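Esterase (PDB 2WKW) probably hydrolyses carboxylic ester bonds, as a dimeric carboxylesterase of the alpha/beta-hydrolase fold. Local coordinates at residues H69-T74 with V173-G178; A140-F145 with E167-M172; S204-G209 with N296-M301. All blocks are in the same frame, centred on the assembly; numbering follows the deposited sequence.

Contact 1. Residues H69-T74 with V173-G178. With W22 ([(2S)-4-methyl-3-oxo-2,3,4,5-tetrahydro-1H-1,4-benzodiazepin-2-yl]acetic acid), chain C.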
loop_
_atom_site.group_PDB
_atom_site.type_symbol
_atom_site.label_atom_id
_atom_site.label_comp_id
_atom_site.label_asym_id
_atom_site.label_seq_id
_atom_site.Cartn_x
_atom_site.Cartn_y
_atom_site.Cartn_z
ATOM N N HIS A 69 11.540 -2.221 2.669
ATOM C CA HIS A 69 11.379 -1.427 3.908
ATOM C C HIS A 69 11.583 -2.301 5.155
ATOM O O HIS A 69 11.592 -3.543 5.057
ATOM C CB HIS A 69 9.982 -0.791 3.958
ATOM C CG HIS A 69 8.876 -1.802 4.013
ATOM N ND1 HIS A 69 8.580 -2.517 5.156
ATOM C CD2 HIS A 69 8.016 -2.243 3.060
ATOM C CE1 HIS A 69 7.583 -3.353 4.910
ATOM N NE2 HIS A 69 7.219 -3.201 3.644
ATOM N N GLY A 70 11.694 -1.643 6.314
ATOM C CA GLY A 70 11.874 -2.297 7.621
ATOM C C GLY A 70 10.580 -2.483 8.401
ATOM O O GLY A 70 9.509 -2.641 7.798
ATOM N N CYS A 71 10.670 -2.471 9.734
ATOM C CA CYS A 71 9.486 -2.662 10.570
ATOM C C CYS A 71 8.597 -1.447 10.524
ATOM O O CYS A 71 9.047 -0.361 10.179
ATOM C CB CYS A 71 9.840 -2.931 12.046
ATOM S SG CYS A 71 9.871 -1.432 13.063
ATOM N N CYS A 72 7.340 -1.632 10.915
ATOM C CA CYS A 72 6.517 -0.502 11.363
ATOM C C CYS A 72 6.245 0.510 10.254
ATOM O O CYS A 72 5.832 1.634 10.534
ATOM C CB CYS A 72 7.251 0.176 12.510
ATOM S SG CYS A 72 7.939 -1.058 13.652
ATOM N N LEU A 73 6.504 0.096 9.007
ATOM C CA LEU A 73 6.480 0.964 7.820
ATOM C C LEU A 73 6.104 0.147 6.585
ATOM O O LEU A 73 6.062 -1.099 6.632
ATOM C CB LEU A 73 7.877 1.589 7.570
ATOM C CG LEU A 73 8.487 2.514 8.636
ATOM C CD1 LEU A 73 10.043 2.539 8.590
ATOM C CD2 LEU A 73 7.866 3.910 8.578
ATOM N N THR A 74 5.909 0.842 5.464
ATOM C CA THR A 74 5.631 0.174 4.187
ATOM C C THR A 74 6.599 0.723 3.116
ATOM O O THR A 74 7.557 1.427 3.450
ATOM C CB THR A 74 4.151 0.371 3.743
ATOM O OG1 THR A 74 3.938 1.747 3.417
ATOM C CG2 THR A 74 3.143 -0.051 4.835
ATOM N N VAL A 173 2.875 1.971 10.675
ATOM C CA VAL A 173 1.771 1.024 10.676
ATOM C C VAL A 173 2.098 -0.178 11.598
ATOM O O VAL A 173 3.271 -0.421 11.932
ATOM C CB VAL A 173 1.474 0.486 9.241
ATOM C CG1 VAL A 173 1.147 1.637 8.269
ATOM C CG2 VAL A 173 2.662 -0.368 8.722
ATOM N N PRO A 174 1.063 -0.907 12.034
ATOM C CA PRO A 174 1.257 -2.124 12.812
ATOM C C PRO A 174 2.062 -3.178 12.059
ATOM O O PRO A 174 2.014 -3.261 10.815
ATOM C CB PRO A 174 -0.176 -2.613 13.030
ATOM C CG PRO A 174 -0.954 -1.343 13.114
ATOM C CD PRO A 174 -0.360 -0.494 12.032
ATOM N N ASP A 175 2.819 -3.955 12.821
ATOM C CA ASP A 175 3.766 -4.893 12.231
ATOM C C ASP A 175 3.384 -6.310 12.676
ATOM O O ASP A 175 3.233 -6.581 13.873
ATOM C CB ASP A 175 5.186 -4.513 12.694
ATOM C CG ASP A 175 6.277 -5.230 11.904
ATOM O OD1 ASP A 175 6.111 -6.435 11.599
ATOM O OD2 ASP A 175 7.290 -4.578 11.571
ATOM N N TRP A 176 3.235 -7.209 11.712
ATOM C CA TRP A 176 2.807 -8.594 11.981
ATOM C C TRP A 176 3.987 -9.580 11.953
ATOM O O TRP A 176 3.788 -10.804 11.964
ATOM C CB TRP A 176 1.741 -9.025 10.953
ATOM C CG TRP A 176 0.377 -8.410 11.165
ATOM C CD1 TRP A 176 0.065 -7.064 11.238
ATOM C CD2 TRP A 176 -0.864 -9.118 11.319
ATOM N NE1 TRP A 176 -1.304 -6.909 11.446
ATOM C CE2 TRP A 176 -1.888 -8.149 11.495
ATOM C CE3 TRP A 176 -1.211 -10.486 11.334
ATOM C CZ2 TRP A 176 -3.236 -8.504 11.662
ATOM C CZ3 TRP A 176 -2.547 -10.828 11.512
ATOM C CH2 TRP A 176 -3.542 -9.838 11.668
ATOM N N LEU A 177 5.216 -9.061 11.930
ATOM C CA LEU A 177 6.408 -9.941 11.828
ATOM C C LEU A 177 6.383 -11.121 12.835
ATOM O O LEU A 177 6.763 -12.255 12.497
ATOM C CB LEU A 177 7.702 -9.142 12.029
ATOM C CG LEU A 177 8.995 -9.947 11.791
ATOM C CD1 LEU A 177 9.434 -9.794 10.369
ATOM C CD2 LEU A 177 10.126 -9.497 12.744
ATOM N N GLY A 178 5.958 -10.826 14.061
ATOM C CA GLY A 178 5.911 -11.812 15.140
ATOM C C GLY A 178 4.973 -12.987 14.892
ATOM O O GLY A 178 5.133 -14.049 15.502
HETATM O O1 W22 C . 12.941 -1.974 11.477
HETATM C C9 W22 C . 13.138 -1.151 12.379
HETATM C C10 W22 C . 13.723 -1.541 13.727
HETATM C C11 W22 C . 14.390 -2.932 13.724
HETATM C C12 W22 C . 15.338 -3.026 14.912
HETATM O O3 W22 C . 15.895 -1.996 15.361
HETATM O O2 W22 C . 15.528 -4.148 15.418
HETATM N N1 W22 C . 12.861 0.155 12.224
HETATM C C8 W22 C . 12.322 0.712 10.983
HETATM C C7 W22 C . 13.104 1.134 13.275
HETATM C C4 W22 C . 12.186 0.907 14.455
HETATM C C5 W22 C . 12.064 -0.315 15.140
HETATM N N2 W22 C . 12.752 -1.458 14.808
HETATM C C3 W22 C . 11.431 2.015 14.842
HETATM C C2 W22 C . 10.556 1.909 15.901
HETATM C C1 W22 C . 10.414 0.705 16.593
HETATM C C6 W22 C . 11.166 -0.409 16.212
#
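The carboxylate of Asp175 meets the turn at Cys71-Cys72: its OD2 accepts from the backbone N of Cys72 at 3.0 Å. With CG anti to the backbone N of Asp175 (chi1 -167°), the group reaches across to the turn, and the N-H meets OD2 on its anti side, 27° out of the carboxylate plane. The other oxygen, OD1, is used within its own segment: it takes the backbone N of Leu177 at 2.8 Å, nearly along the C-O bond, which closes an Asx turn and fixes the rotation of the carboxylate. OD2 also receives Arg107 in a salt bridge and the amide of Gln207. Cys71 and Cys72 form a vicinal disulfide, SG to SG 2.0 Å, in the loop after strand 65-68. This is the usual place of the oxyanion loop in alpha/beta hydrolases, and consistently Cys71 N donates to W22 O1 at 2.9 Å. On the other flank, Val173 N binds Cys72 O at 3.0 Å. Beyond it the Val173 and Thr74 side chains cross at about a right angle, CG2 to CG2 3.9 Å, beside Arg109 of the second subunit.

Contact 2. Residues A140-F145 with E167-M172; sequences AAWAIF and ELWQQM. With W22 ([(2S)-4-methyl-3-oxo-2,3,4,5-tetrahydro-1H-1,4-benzodiazepin-2-yl]acetic acid), chain C.
Two tryptophans meet rim to rim rather than face to face: CE3 of Trp142 lies 4.1 Å from CZ2 of Trp169, each near the plane of the other ring. Neither indole gives the other a face, and long side chains do the bridging, since the nearest CA atoms, those of Ala141 and Trp169, are 9.3 Å apart. The six-membered end of Trp169 also reaches Ala141, whose CB is 4.0 Å from CZ3. Phe145 is touched from more than one direction. Its CE2 meets CD2 of Leu168 at 3.7 Å, and the bend at chi3 (67°) of Met172 turns the CE methyl back onto CZ of Phe145, 3.8 Å away. The sulfur forms a Met-aromatic contact at the ring edge, SD lying 5.2 Å from the centroid of the Phe145 ring and 80° off its normal. The same SD sits in plane at the edge of Trp169. The segments belong to helices 138-144 and 165-171, in the region between strands 99-103 and 200-205, part of which lines the ligand site. Phe145 is shared with that site, its CE1 lying 3.6 Å from W22 C3, while Ile144 packs on the ligand's benzo ring. NE1 of Trp142 is hydrogen-bonded to the carbonyl of Asp153, and His138 stacks on Trp169. With no hydrogen bond between the two segments, dispersion and shape alone join them directly, which suits an apolar wall able to receive the aromatic part of a ligand.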
loop_
_atom_site.group_PDB
_atom_site.type_symbol
_atom_site.label_atom_id
_atom_site.label_comp_id
_atom_site.label_asym_id
_atom_site.label_seq_id
_atom_site.Cartn_x
_atom_site.Cartn_y
_atom_site.Cartn_z
ATOM N N ALA A 140 8.985 6.108 21.652
ATOM C CA ALA A 140 9.966 5.039 21.470
ATOM C C ALA A 140 10.672 5.104 20.099
ATOM O O ALA A 140 11.884 4.892 20.017
ATOM C CB ALA A 140 9.317 3.668 21.682
ATOM N N ALA A 141 9.931 5.416 19.032
ATOM C CA ALA A 141 10.538 5.497 17.691
ATOM C C ALA A 141 11.596 6.608 17.586
ATOM O O ALA A 141 12.606 6.451 16.906
ATOM C CB ALA A 141 9.479 5.703 16.630
ATOM N N TRP A 142 11.331 7.733 18.236
ATOM C CA TRP A 142 12.251 8.873 18.252
ATOM C C TRP A 142 13.662 8.457 18.621
ATOM O O TRP A 142 14.625 8.874 17.976
ATOM C CB TRP A 142 11.739 9.912 19.241
ATOM C CG TRP A 142 12.476 11.219 19.249
ATOM C CD1 TRP A 142 13.627 11.508 19.927
ATOM C CD2 TRP A 142 12.084 12.424 18.582
ATOM N NE1 TRP A 142 13.977 12.834 19.728
ATOM C CE2 TRP A 142 13.042 13.416 18.912
ATOM C CE3 TRP A 142 11.008 12.768 17.743
ATOM C CZ2 TRP A 142 12.972 14.720 18.412
ATOM C CZ3 TRP A 142 10.930 14.068 17.260
ATOM C CH2 TRP A 142 11.915 15.025 17.592
ATOM N N ALA A 143 13.781 7.621 19.649
ATOM C CA ALA A 143 15.090 7.178 20.146
ATOM C C ALA A 143 15.697 6.090 19.265
ATOM O O ALA A 143 16.909 6.073 19.021
ATOM C CB ALA A 143 14.966 6.680 21.601
ATOM N N ILE A 144 14.861 5.167 18.805
ATOM C CA ILE A 144 15.330 4.109 17.896
ATOM C C ILE A 144 15.821 4.707 16.570
ATOM O O ILE A 144 16.804 4.223 15.985
ATOM C CB ILE A 144 14.242 3.021 17.683
ATOM C CG1 ILE A 144 14.003 2.270 19.013
ATOM C CG2 ILE A 144 14.644 2.066 16.588
ATOM C CD1 ILE A 144 12.666 1.522 19.102
ATOM N N PHE A 145 15.154 5.773 16.117
ATOM C CA PHE A 145 15.538 6.442 14.862
ATOM C C PHE A 145 16.769 7.332 15.072
ATOM O O PHE A 145 17.366 7.804 14.099
ATOM C CB PHE A 145 14.394 7.304 14.313
ATOM C CG PHE A 145 13.226 6.526 13.717
ATOM C CD1 PHE A 145 13.414 5.311 13.068
ATOM C CD2 PHE A 145 11.938 7.066 13.746
ATOM C CE1 PHE A 145 12.325 4.642 12.482
ATOM C CE2 PHE A 145 10.849 6.396 13.160
ATOM C CZ PHE A 145 11.048 5.189 12.531
ATOM N N GLU A 167 4.034 13.944 10.047
ATOM C CA GLU A 167 3.916 13.205 8.782
ATOM C C GLU A 167 4.645 11.839 8.814
ATOM O O GLU A 167 4.171 10.854 8.247
ATOM C CB GLU A 167 4.407 14.067 7.624
ATOM C CG GLU A 167 3.438 15.232 7.255
ATOM C CD GLU A 167 3.512 16.444 8.200
ATOM O OE1 GLU A 167 4.494 16.614 8.941
ATOM O OE2 GLU A 167 2.571 17.247 8.189
ATOM N N LEU A 168 5.796 11.786 9.473
ATOM C CA LEU A 168 6.460 10.511 9.680
ATOM C C LEU A 168 5.541 9.565 10.456
ATOM O O LEU A 168 5.382 8.402 10.078
ATOM C CB LEU A 168 7.816 10.680 10.390
ATOM C CG LEU A 168 8.453 9.355 10.831
ATOM C CD1 LEU A 168 8.877 8.477 9.588
ATOM C CD2 LEU A 168 9.637 9.642 11.753
ATOM N N TRP A 169 4.902 10.065 11.515
ATOM C CA TRP A 169 3.978 9.226 12.288
ATOM C C TRP A 169 2.803 8.713 11.435
ATOM O O TRP A 169 2.343 7.591 11.629
ATOM C CB TRP A 169 3.446 9.934 13.543
ATOM C CG TRP A 169 4.471 10.612 14.455
ATOM C CD1 TRP A 169 4.277 11.775 15.152
ATOM C CD2 TRP A 169 5.804 10.160 14.794
ATOM N NE1 TRP A 169 5.409 12.090 15.884
ATOM C CE2 TRP A 169 6.359 11.124 15.677
ATOM C CE3 TRP A 169 6.593 9.055 14.414
ATOM C CZ2 TRP A 169 7.665 11.006 16.211
ATOM C CZ3 TRP A 169 7.888 8.934 14.943
ATOM C CH2 TRP A 169 8.414 9.915 15.826
ATOM N N GLN A 170 2.337 9.513 10.479
ATOM C CA GLN A 170 1.250 9.069 9.599
ATOM C C GLN A 170 1.620 7.806 8.778
ATOM O O GLN A 170 0.735 7.012 8.472
ATOM C CB GLN A 170 0.815 10.164 8.634
ATOM C CG GLN A 170 0.017 11.360 9.293
ATOM C CD GLN A 170 -0.204 12.474 8.285
ATOM O OE1 GLN A 170 0.727 12.892 7.614
ATOM N NE2 GLN A 170 -1.442 12.948 8.164
ATOM N N GLN A 171 2.895 7.632 8.425
ATOM C CA GLN A 171 3.288 6.485 7.562
ATOM C C GLN A 171 3.671 5.220 8.345
ATOM O O GLN A 171 3.940 4.157 7.747
ATOM C CB GLN A 171 4.385 6.878 6.545
ATOM C CG GLN A 171 5.820 7.037 7.104
ATOM C CD GLN A 171 6.832 7.233 5.974
ATOM O OE1 GLN A 171 6.912 8.312 5.357
ATOM N NE2 GLN A 171 7.558 6.174 5.656
ATOM N N MET A 172 3.671 5.315 9.679
ATOM C CA MET A 172 3.953 4.147 10.508
ATOM C C MET A 172 2.700 3.296 10.745
ATOM O O MET A 172 1.613 3.828 10.974
ATOM C CB MET A 172 4.615 4.561 11.825
ATOM C CG MET A 172 5.902 5.383 11.564
ATOM S SD MET A 172 6.984 5.552 12.986
ATOM C CE MET A 172 7.515 3.857 13.210
HETATM O O1 W22 C . 12.941 -1.974 11.477
HETATM C C9 W22 C . 13.138 -1.151 12.379
HETATM C C10 W22 C . 13.723 -1.541 13.727
HETATM C C11 W22 C . 14.390 -2.932 13.724
HETATM C C12 W22 C . 15.338 -3.026 14.912
HETATM O O3 W22 C . 15.895 -1.996 15.361
HETATM O O2 W22 C . 15.528 -4.148 15.418
HETATM N N1 W22 C . 12.861 0.155 12.224
HETATM C C8 W22 C . 12.322 0.712 10.983
HETATM C C7 W22 C . 13.104 1.134 13.275
HETATM C C4 W22 C . 12.186 0.907 14.455
HETATM C C5 W22 C . 12.064 -0.315 15.140
HETATM N N2 W22 C . 12.752 -1.458 14.808
HETATM C C3 W22 C . 11.431 2.015 14.842
HETATM C C2 W22 C . 10.556 1.909 15.901
HETATM C C1 W22 C . 10.414 0.705 16.593
HETATM C C6 W22 C . 11.166 -0.409 16.212
#

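Contact 3. Residues S204-G209 with N296-M301; sequences SHSQSG and NSHMMM. With W22 ([(2S)-4-methyl-3-oxo-2,3,4,5-tetrahydro-1H-1,4-benzodiazepin-2-yl]acetic acid), chain C.
His205 and His298 lie in an offset stack, their ring centroids 4.4 Å apart and the planes at 30°, with NE2 of His205 over one face of the His298 ring. This is the tight part. The His205 ring is sandwiched: the Met301 methyl sits over the centre of one face, CE lying 3.5 Å from the ring centroid, and CB of Ser206 covers the opposite face. NE2 of His205 donates to His298 O at 2.9 Å, the bond bent to 143° and the donor tilted from the carbonyl plane. An alanine in place of His205 would probably leave His298 O without this donor and open a gap between the Met301 methyl and CB of Ser206, with the His298 ring losing its stacking partner. The anti chi1 of His298 (-176°) brings its NE2 to Ser206 OG, 2.6 Å away at the ring edge; either atom could be the donor, and the place of OG is less sure. ND1 of His298 is taken by Glu230, consistent with a Ser-His-Glu catalytic triad. Packing is looser toward Met299, whose sulfur only grazes the edge of His205, SD to CE1 3.8 Å. On the ligand side, partly exposed Gln207 passes the other segment by and gives its backbone N to W22 O1 at 3.0 Å, as an oxyanion hole would. Ser206 follows strand 200-205 in a sharp turn with positive phi, as in the nucleophile elbow of alpha/beta hydrolases, while His205 rests on Val229 of strand 223-229 and Met300 fills in between that strand and helix 306-321.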
loop_
_atom_site.group_PDB
_atom_site.type_symbol
_atom_site.label_atom_id
_atom_site.label_comp_id
_atom_site.label_asym_id
_atom_site.label_seq_id
_atom_site.Cartn_x
_atom_site.Cartn_y
_atom_site.Cartn_z
ATOM N N SER A 204 17.857 -3.101 1.400
ATOM C CA SER A 204 16.935 -3.337 2.522
ATOM C C SER A 204 17.297 -2.452 3.718
ATOM O O SER A 204 18.270 -1.686 3.663
ATOM C CB SER A 204 16.934 -4.828 2.897
ATOM O OG SER A 204 18.174 -5.183 3.493
ATOM N N HIS A 205 16.512 -2.539 4.788
ATOM C CA HIS A 205 16.576 -1.550 5.864
ATOM C C HIS A 205 16.164 -2.158 7.190
ATOM O O HIS A 205 15.067 -2.704 7.297
ATOM C CB HIS A 205 15.650 -0.344 5.550
ATOM C CG HIS A 205 15.720 0.753 6.563
ATOM N ND1 HIS A 205 14.600 1.385 7.061
ATOM C CD2 HIS A 205 16.784 1.339 7.167
ATOM C CE1 HIS A 205 14.970 2.305 7.936
ATOM N NE2 HIS A 205 16.289 2.311 8.004
ATOM N N SER A 206 17.053 -2.060 8.188
ATOM C CA SER A 206 16.696 -2.273 9.593
ATOM C C SER A 206 16.170 -3.705 9.818
ATOM O O SER A 206 16.925 -4.665 9.658
ATOM C CB SER A 206 15.694 -1.203 10.040
ATOM O OG SER A 206 15.741 -1.030 11.450
ATOM N N GLN A 207 14.877 -3.850 10.132
ATOM C CA GLN A 207 14.251 -5.177 10.266
ATOM C C GLN A 207 14.559 -6.109 9.071
ATOM O O GLN A 207 14.869 -7.280 9.257
ATOM C CB GLN A 207 12.732 -5.017 10.433
ATOM C CG GLN A 207 11.929 -6.319 10.421
ATOM C CD GLN A 207 10.453 -6.042 10.278
ATOM O OE1 GLN A 207 9.980 -5.725 9.183
ATOM N NE2 GLN A 207 9.716 -6.112 11.393
ATOM N N SER A 208 14.447 -5.590 7.852
ATOM C CA SER A 208 14.702 -6.375 6.657
ATOM C C SER A 208 16.188 -6.372 6.232
ATOM O O SER A 208 16.536 -6.944 5.203
ATOM C CB SER A 208 13.825 -5.884 5.498
ATOM O OG SER A 208 14.232 -4.579 5.087
ATOM N N GLY A 209 17.042 -5.739 7.031
ATOM C CA GLY A 209 18.485 -5.643 6.750
ATOM C C GLY A 209 19.096 -7.011 6.441
ATOM O O GLY A 209 19.849 -7.142 5.480
ATOM N N ASN A 296 23.111 12.057 10.050
ATOM C CA ASN A 296 22.089 11.145 9.523
ATOM C C ASN A 296 21.449 10.263 10.570
ATOM O O ASN A 296 22.144 9.677 11.418
ATOM C CB ASN A 296 22.630 10.273 8.389
ATOM C CG ASN A 296 22.736 11.036 7.097
ATOM O OD1 ASN A 296 23.823 11.455 6.714
ATOM N ND2 ASN A 296 21.594 11.259 6.428
ATOM N N SER A 297 20.123 10.152 10.473
ATOM C CA SER A 297 19.320 9.339 11.377
ATOM C C SER A 297 19.174 7.937 10.786
ATOM O O SER A 297 19.745 7.641 9.725
ATOM C CB SER A 297 17.929 9.980 11.516
ATOM O OG SER A 297 17.196 9.839 10.310
ATOM N N HIS A 298 18.390 7.092 11.463
ATOM C CA HIS A 298 18.073 5.730 10.995
ATOM C C HIS A 298 17.241 5.784 9.707
ATOM O O HIS A 298 17.287 4.863 8.870
ATOM C CB HIS A 298 17.312 4.966 12.104
ATOM C CG HIS A 298 17.026 3.537 11.779
ATOM N ND1 HIS A 298 18.007 2.649 11.407
ATOM C CD2 HIS A 298 15.861 2.837 11.771
ATOM C CE1 HIS A 298 17.467 1.465 11.172
ATOM N NE2 HIS A 298 16.164 1.551 11.388
ATOM N N MET A 299 16.501 6.880 9.550
ATOM C CA MET A 299 15.657 7.094 8.376
ATOM C C MET A 299 16.408 7.939 7.354
ATOM O O MET A 299 15.879 8.944 6.866
ATOM C CB MET A 299 14.362 7.805 8.775
ATOM C CG MET A 299 13.491 6.990 9.735
ATOM S SD MET A 299 12.985 5.389 9.032
ATOM C CE MET A 299 11.841 5.915 7.745
ATOM N N MET A 300 17.633 7.519 7.021
ATOM C CA MET A 300 18.547 8.338 6.209
ATOM C C MET A 300 18.029 8.576 4.780
ATOM O O MET A 300 18.382 9.590 4.152
ATOM C CB MET A 300 19.974 7.736 6.192
ATOM C CG MET A 300 20.071 6.385 5.490
ATOM S SD MET A 300 21.754 5.725 5.550
ATOM C CE MET A 300 21.910 5.405 7.313
ATOM N N MET A 301 17.182 7.664 4.288
ATOM C CA MET A 301 16.528 7.832 2.980
ATOM C C MET A 301 15.517 8.978 2.965
ATOM O O MET A 301 15.059 9.389 1.883
ATOM C CB MET A 301 15.886 6.514 2.493
ATOM C CG MET A 301 14.592 6.045 3.239
ATOM S SD MET A 301 14.754 5.681 5.010
ATOM C CE MET A 301 15.665 4.134 4.934
HETATM O O1 W22 C . 12.941 -1.974 11.477
HETATM C C9 W22 C . 13.138 -1.151 12.379
HETATM C C10 W22 C . 13.723 -1.541 13.727
HETATM C C11 W22 C . 14.390 -2.932 13.724
HETATM C C12 W22 C . 15.338 -3.026 14.912
HETATM O O3 W22 C . 15.895 -1.996 15.361
HETATM O O2 W22 C . 15.528 -4.148 15.418
HETATM N N1 W22 C . 12.861 0.155 12.224
HETATM C C8 W22 C . 12.322 0.712 10.983
HETATM C C7 W22 C . 13.104 1.134 13.275
HETATM C C4 W22 C . 12.186 0.907 14.455
HETATM C C5 W22 C . 12.064 -0.315 15.140
HETATM N N2 W22 C . 12.752 -1.458 14.808
HETATM C C3 W22 C . 11.431 2.015 14.842
HETATM C C2 W22 C . 10.556 1.909 15.901
HETATM C C1 W22 C . 10.414 0.705 16.593
HETATM C C6 W22 C . 11.166 -0.409 16.212
#

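In the fold
All three contacts are buried and all touch W22. Contacts 1 and 3 lie nearer the centre of the chain, each with one segment at the end of a central strand (65-68 or 200-205), and combine hydrogen bonds with apolar packing, whereas contact 2, about 15 Å from that centre, joins two helices of the region between strands 99-103 and 200-205 and has no hydrogen bond across it. Contact 2 is nested inside the loop closed by contact 1, and 173-178 directly continues 167-172; both also reach the second subunit, which leaves contact 3 untouched. Contact 3 is tied to each of the others: Gln207 also ties to contact 1, and Phe145 O probably accepts from His298 N.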